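Local coordinates for protein oligopeptide ABC transporter OppAIV (Borrelia burgdorferi B31, PDB 4GL8) that probably binds oligopeptides outside the inner membrane as the solute-binding component of an ABC transporter for peptide uptake, at residues Lys155-Asp158 with Glu159-Glu163; Asp175-His179 with Gln180-Pro184. One frame throughout, in Å; residues are numbered along the deposited sequence.

Contact 1 (Lys155-Asp158 with Glu159-Glu163); sequences KALD and EKTLE
Leu-157 lays its isobutyl group against the aliphatic part of Glu-163, the two side chains slanting past one another so that Leu-157 CG sits 3.9 Å from Glu-163 CB and CD1 reaches toward OE2. Lys-155 also runs alongside Glu-163, pointing the same way, its chain extended beyond CG. Their charged ends do not close into a salt bridge: NZ of Lys-155 stays 4.6 Å from OE1 of Glu-163, and water 1 fills in, accepting from the ammonium and donating to that same carboxylate oxygen over 2.7 Å. The backbones are paired as well. Lys-155 and Glu-163 exchange two hydrogen bonds, the one from Glu-163 N to Lys-155 O being nearly straight at 176°. Ala-156 faces Leu-162 in a non-hydrogen-bonded pair, their side chains on the side covered by helix 109-119. Then the register slips by one residue in a beta bulge at Leu-157, whose N still bonds to Thr-161 O at 2.9 Å. At the tip Asp-158 turns its carboxylate back over the turn: with CG lodged between the backbone N and carbonyl carbon (chi1 57°), OD1 receives Thr-161 OG1 at 2.5 Å, on the syn side but 30° out of the carboxylate plane. OD1 thus meets the hydroxyl of Thr-161 and, more weakly, the backbone N-H of Lys-160. The chain reverses through a type I turn from Asp-158 to Thr-161, closed by a weak bond from Thr-161 N to Asp-158 O. The whole is a bulged beta hairpin at the margin of a five-stranded antiparallel sheet, with strand 154-158 outermost and strand 161-165 paired to strand 90-95.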
loop_
_atom_site.group_PDB
_atom_site.type_symbol
_atom_site.label_atom_id
_atom_site.label_comp_id
_atom_site.label_asym_id
_atom_site.label_seq_id
_atom_site.Cartn_x
_atom_site.Cartn_y
_atom_site.Cartn_z
ATOM N N LYS A 155 11.943 -0.752 23.937
ATOM C CA LYS A 155 13.070 -0.558 24.829
ATOM C C LYS A 155 14.349 -1.101 24.236
ATOM O O LYS A 155 14.338 -2.113 23.554
ATOM C CB LYS A 155 12.810 -1.245 26.167
ATOM C CG LYS A 155 11.721 -0.611 27.005
ATOM C CD LYS A 155 11.487 -1.491 28.216
ATOM C CE LYS A 155 10.519 -0.873 29.201
ATOM N NZ LYS A 155 10.452 -1.719 30.414
ATOM N N ALA A 156 15.443 -0.409 24.510
ATOM C CA ALA A 156 16.776 -0.825 24.133
ATOM C C ALA A 156 17.359 -1.548 25.336
ATOM O O ALA A 156 17.788 -0.914 26.273
ATOM C CB ALA A 156 17.617 0.394 23.788
ATOM N N LEU A 157 17.310 -2.877 25.330
ATOM C CA LEU A 157 17.770 -3.668 26.463
ATOM C C LEU A 157 19.306 -3.654 26.572
ATOM O O LEU A 157 19.857 -3.729 27.643
ATOM C CB LEU A 157 17.233 -5.097 26.355
ATOM C CG LEU A 157 15.696 -5.290 26.349
ATOM C CD1 LEU A 157 15.329 -6.779 26.431
ATOM C CD2 LEU A 157 14.966 -4.502 27.434
ATOM N N ASP A 158 19.967 -3.569 25.430
ATOM C CA ASP A 158 21.388 -3.267 25.311
ATOM C C ASP A 158 21.587 -2.832 23.860
ATOM O O ASP A 158 20.595 -2.605 23.146
ATOM C CB ASP A 158 22.251 -4.472 25.682
ATOM C CG ASP A 158 21.947 -5.712 24.854
ATOM O OD1 ASP A 158 21.715 -5.644 23.635
ATOM O OD2 ASP A 158 21.974 -6.791 25.431
ATOM N N GLU A 159 22.827 -2.738 23.409
ATOM C CA GLU A 159 23.109 -2.230 22.059
ATOM C C GLU A 159 22.533 -3.074 20.960
ATOM O O GLU A 159 22.140 -2.550 19.939
ATOM C CB GLU A 159 24.598 -2.154 21.786
ATOM C CG GLU A 159 25.260 -0.938 22.360
ATOM C CD GLU A 159 26.469 -0.523 21.535
ATOM O OE1 GLU A 159 26.930 -1.305 20.645
ATOM O OE2 GLU A 159 26.941 0.604 21.781
ATOM N N LYS A 160 22.544 -4.387 21.147
ATOM C CA LYS A 160 22.088 -5.308 20.104
ATOM C C LYS A 160 20.751 -5.948 20.458
ATOM O O LYS A 160 20.446 -7.025 19.956
ATOM C CB LYS A 160 23.104 -6.421 19.892
ATOM C CG LYS A 160 24.543 -5.988 19.616
ATOM C CD LYS A 160 25.304 -7.200 19.088
ATOM C CE LYS A 160 26.747 -7.254 19.524
ATOM N NZ LYS A 160 27.567 -6.521 18.517
ATOM N N THR A 161 19.962 -5.329 21.334
ATOM C CA THR A 161 18.720 -5.962 21.762
ATOM C C THR A 161 17.568 -4.983 21.899
ATOM O O THR A 161 17.603 -4.041 22.700
ATOM C CB THR A 161 18.915 -6.752 23.064
ATOM O OG1 THR A 161 20.136 -7.509 22.993
ATOM C CG2 THR A 161 17.775 -7.709 23.264
ATOM N N LEU A 162 16.522 -5.219 21.114
ATOM C CA LEU A 162 15.365 -4.299 21.081
ATOM C C LEU A 162 14.130 -5.045 21.528
ATOM O O LEU A 162 13.837 -6.120 21.022
ATOM C CB LEU A 162 15.160 -3.735 19.688
ATOM C CG LEU A 162 14.029 -2.697 19.604
ATOM C CD1 LEU A 162 14.527 -1.344 20.071
ATOM C CD2 LEU A 162 13.469 -2.595 18.213
ATOM N N GLU A 163 13.415 -4.495 22.497
ATOM C CA GLU A 163 12.188 -5.132 22.956
ATOM C C GLU A 163 10.977 -4.307 22.555
ATOM O O GLU A 163 10.930 -3.104 22.835
ATOM C CB GLU A 163 12.231 -5.252 24.463
ATOM C CG GLU A 163 11.181 -6.116 25.099
ATOM C CD GLU A 163 11.116 -5.885 26.603
ATOM O OE1 GLU A 163 10.575 -4.807 27.039
ATOM O OE2 GLU A 163 11.596 -6.777 27.354
HETATM O O HOH W 1 9.675 -4.603 29.595
#

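Contact 2 (Asp175-His179 with Gln180-Pro184); sequences DMLVH and QTFIP
A type I beta turn from Met-176 to His-179, running straight into a 3-10 turn at Gln-180 to Phe-182, carries the chain out of helix 173-176 in the buried wall beside the bound peptide. Phe-182 folds its ring back on the first turn: with CG anti to its carbonyl carbon (chi1 -74°), CE2 comes to 3.5 Å from CG of Met-176. The sulfur of that methionine lies 5.3 Å from the ring centroid and 52° off the normal, an oblique Met-aromatic contact. Leu-177 crosses the phenylalanine at about a right angle, bringing its CD2 methyl to 3.7 Å from Phe-182 CD1. Ile-132 and Met-131 of helix 129-135 add to this apolar cluster, the former on Phe-182 and the latter on Met-176. The 3-10 turn that follows is closed by Phe-182 N bonding to His-179 O at 2.9 Å, the donor standing above the carbonyl plane instead of on a lone pair. The His-179 imidazole has Gln-180 over one face and Thr-181 at its edge. Gln-180 bends at chi2 and tilts its amide over that face, the planes 48° apart, with OE1 standing 3.1 Å above the ring plane, offset toward the rim. Thr-181 OG1 lies 3.0 Å from CE1 of His-179. Ile-48 O and Ser-54 OG hold the two ends of the Gln-180 amide, which fixes the amide against the histidine. Phe-128 meets the imidazole edge-to-face, and both His-179 and Gln-180 pack on a side chain of the peptide. Across the turn, water 2 donates to Leu-177 O and also to Phe-182 O, the latter at 2.8 Å.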
loop_
_atom_site.group_PDB
_atom_site.type_symbol
_atom_site.label_atom_id
_atom_site.label_comp_id
_atom_site.label_asym_id
_atom_site.label_seq_id
_atom_site.Cartn_x
_atom_site.Cartn_y
_atom_site.Cartn_z
ATOM N N ASP A 175 5.023 -9.795 10.374
ATOM C CA ASP A 175 4.930 -9.486 8.954
ATOM C C ASP A 175 4.766 -7.964 8.749
ATOM O O ASP A 175 5.212 -7.390 7.768
ATOM C CB ASP A 175 3.774 -10.268 8.337
ATOM C CG ASP A 175 3.794 -10.207 6.857
ATOM O OD1 ASP A 175 4.766 -10.703 6.260
ATOM O OD2 ASP A 175 2.857 -9.636 6.290
ATOM N N MET A 176 4.188 -7.342 9.758
ATOM C CA MET A 176 3.936 -5.918 9.862
ATOM C C MET A 176 5.232 -5.099 9.936
ATOM O O MET A 176 5.299 -3.965 9.443
ATOM C CB MET A 176 3.104 -5.760 11.140
ATOM C CG MET A 176 2.427 -4.470 11.409
ATOM S SD MET A 176 1.159 -4.810 12.675
ATOM C CE MET A 176 0.170 -3.389 12.268
ATOM N N LEU A 177 6.271 -5.667 10.544
ATOM C CA LEU A 177 7.546 -4.993 10.683
ATOM C C LEU A 177 8.263 -4.692 9.370
ATOM O O LEU A 177 9.226 -3.891 9.358
ATOM C CB LEU A 177 8.474 -5.753 11.622
ATOM C CG LEU A 177 8.104 -5.739 13.086
ATOM C CD1 LEU A 177 8.992 -6.727 13.865
ATOM C CD2 LEU A 177 8.215 -4.328 13.669
ATOM N N VAL A 178 7.831 -5.341 8.288
ATOM C CA VAL A 178 8.405 -5.163 6.980
ATOM C C VAL A 178 7.854 -3.888 6.344
ATOM O O VAL A 178 8.487 -3.314 5.496
ATOM C CB VAL A 178 8.130 -6.418 6.097
ATOM C CG1 VAL A 178 8.667 -6.249 4.684
ATOM C CG2 VAL A 178 8.766 -7.629 6.759
ATOM N N HIS A 179 6.672 -3.438 6.762
ATOM C CA HIS A 179 6.077 -2.222 6.273
ATOM C C HIS A 179 6.920 -0.991 6.667
ATOM O O HIS A 179 7.460 -0.924 7.760
ATOM C CB HIS A 179 4.680 -2.100 6.838
ATOM C CG HIS A 179 3.895 -0.958 6.272
ATOM N ND1 HIS A 179 3.563 0.159 7.012
ATOM C CD2 HIS A 179 3.357 -0.768 5.049
ATOM C CE1 HIS A 179 2.866 0.993 6.265
ATOM N NE2 HIS A 179 2.722 0.450 5.070
ATOM N N GLN A 180 6.994 -0.025 5.751
ATOM C CA GLN A 180 7.929 1.091 5.843
ATOM C C GLN A 180 7.751 1.941 7.073
ATOM O O GLN A 180 8.713 2.407 7.595
ATOM C CB GLN A 180 7.899 1.950 4.575
ATOM C CG GLN A 180 6.683 2.861 4.402
ATOM C CD GLN A 180 5.479 2.194 3.754
ATOM O OE1 GLN A 180 5.519 1.037 3.328
ATOM N NE2 GLN A 180 4.406 2.939 3.664
ATOM N N THR A 181 6.526 2.122 7.535
ATOM C CA THR A 181 6.236 2.846 8.778
ATOM C C THR A 181 7.039 2.309 9.966
ATOM O O THR A 181 7.392 3.082 10.898
ATOM C CB THR A 181 4.735 2.694 9.117
ATOM O OG1 THR A 181 3.962 3.200 8.034
ATOM C CG2 THR A 181 4.367 3.457 10.314
ATOM N N PHE A 182 7.326 1.006 9.934
ATOM C CA PHE A 182 8.085 0.353 10.978
ATOM C C PHE A 182 9.592 0.276 10.717
ATOM O O PHE A 182 10.350 -0.191 11.571
ATOM C CB PHE A 182 7.561 -1.058 11.215
ATOM C CG PHE A 182 6.255 -1.122 11.938
ATOM C CD1 PHE A 182 6.216 -1.207 13.316
ATOM C CD2 PHE A 182 5.085 -1.189 11.247
ATOM C CE1 PHE A 182 5.032 -1.349 13.984
ATOM C CE2 PHE A 182 3.880 -1.294 11.900
ATOM C CZ PHE A 182 3.845 -1.381 13.278
ATOM N N ILE A 183 10.044 0.756 9.573
ATOM C CA ILE A 183 11.459 0.644 9.222
ATOM C C ILE A 183 12.226 1.767 9.909
ATOM O O ILE A 183 11.836 2.917 9.803
ATOM C CB ILE A 183 11.678 0.654 7.688
ATOM C CG1 ILE A 183 10.969 -0.556 7.087
ATOM C CG2 ILE A 183 13.162 0.624 7.364
ATOM C CD1 ILE A 183 11.009 -0.647 5.576
ATOM N N PRO A 184 13.300 1.429 10.638
ATOM C CA PRO A 184 14.053 2.469 11.333
ATOM C C PRO A 184 14.755 3.427 10.374
ATOM O O PRO A 184 15.203 3.003 9.283
ATOM C CB PRO A 184 15.092 1.676 12.152
ATOM C CG PRO A 184 14.486 0.291 12.274
ATOM C CD PRO A 184 13.821 0.088 10.953
HETATM O O HOH W 2 10.896 -2.851 10.846
#

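In the fold
Contacts 1 and 2 follow each other along the chain, strand 161-165 leading on to helix 173-176, and both lie on the same side of the molecule's centre. Their centres are about 17 Å apart and their nearest atoms about 7 Å, so they do not touch. Helix 109-119 bridges the gap: Ile-112 meets Leu-162 of contact 1 and Pro-184 of contact 2, while Tyr-116 packs on Leu-177. The centre of contact 1, a surface hairpin, lies about 29 Å from the centre of the chain, that of contact 2 about 12 Å. Contact 2 is buried, and it is here that His-179 and Gln-180 reach the bound peptide.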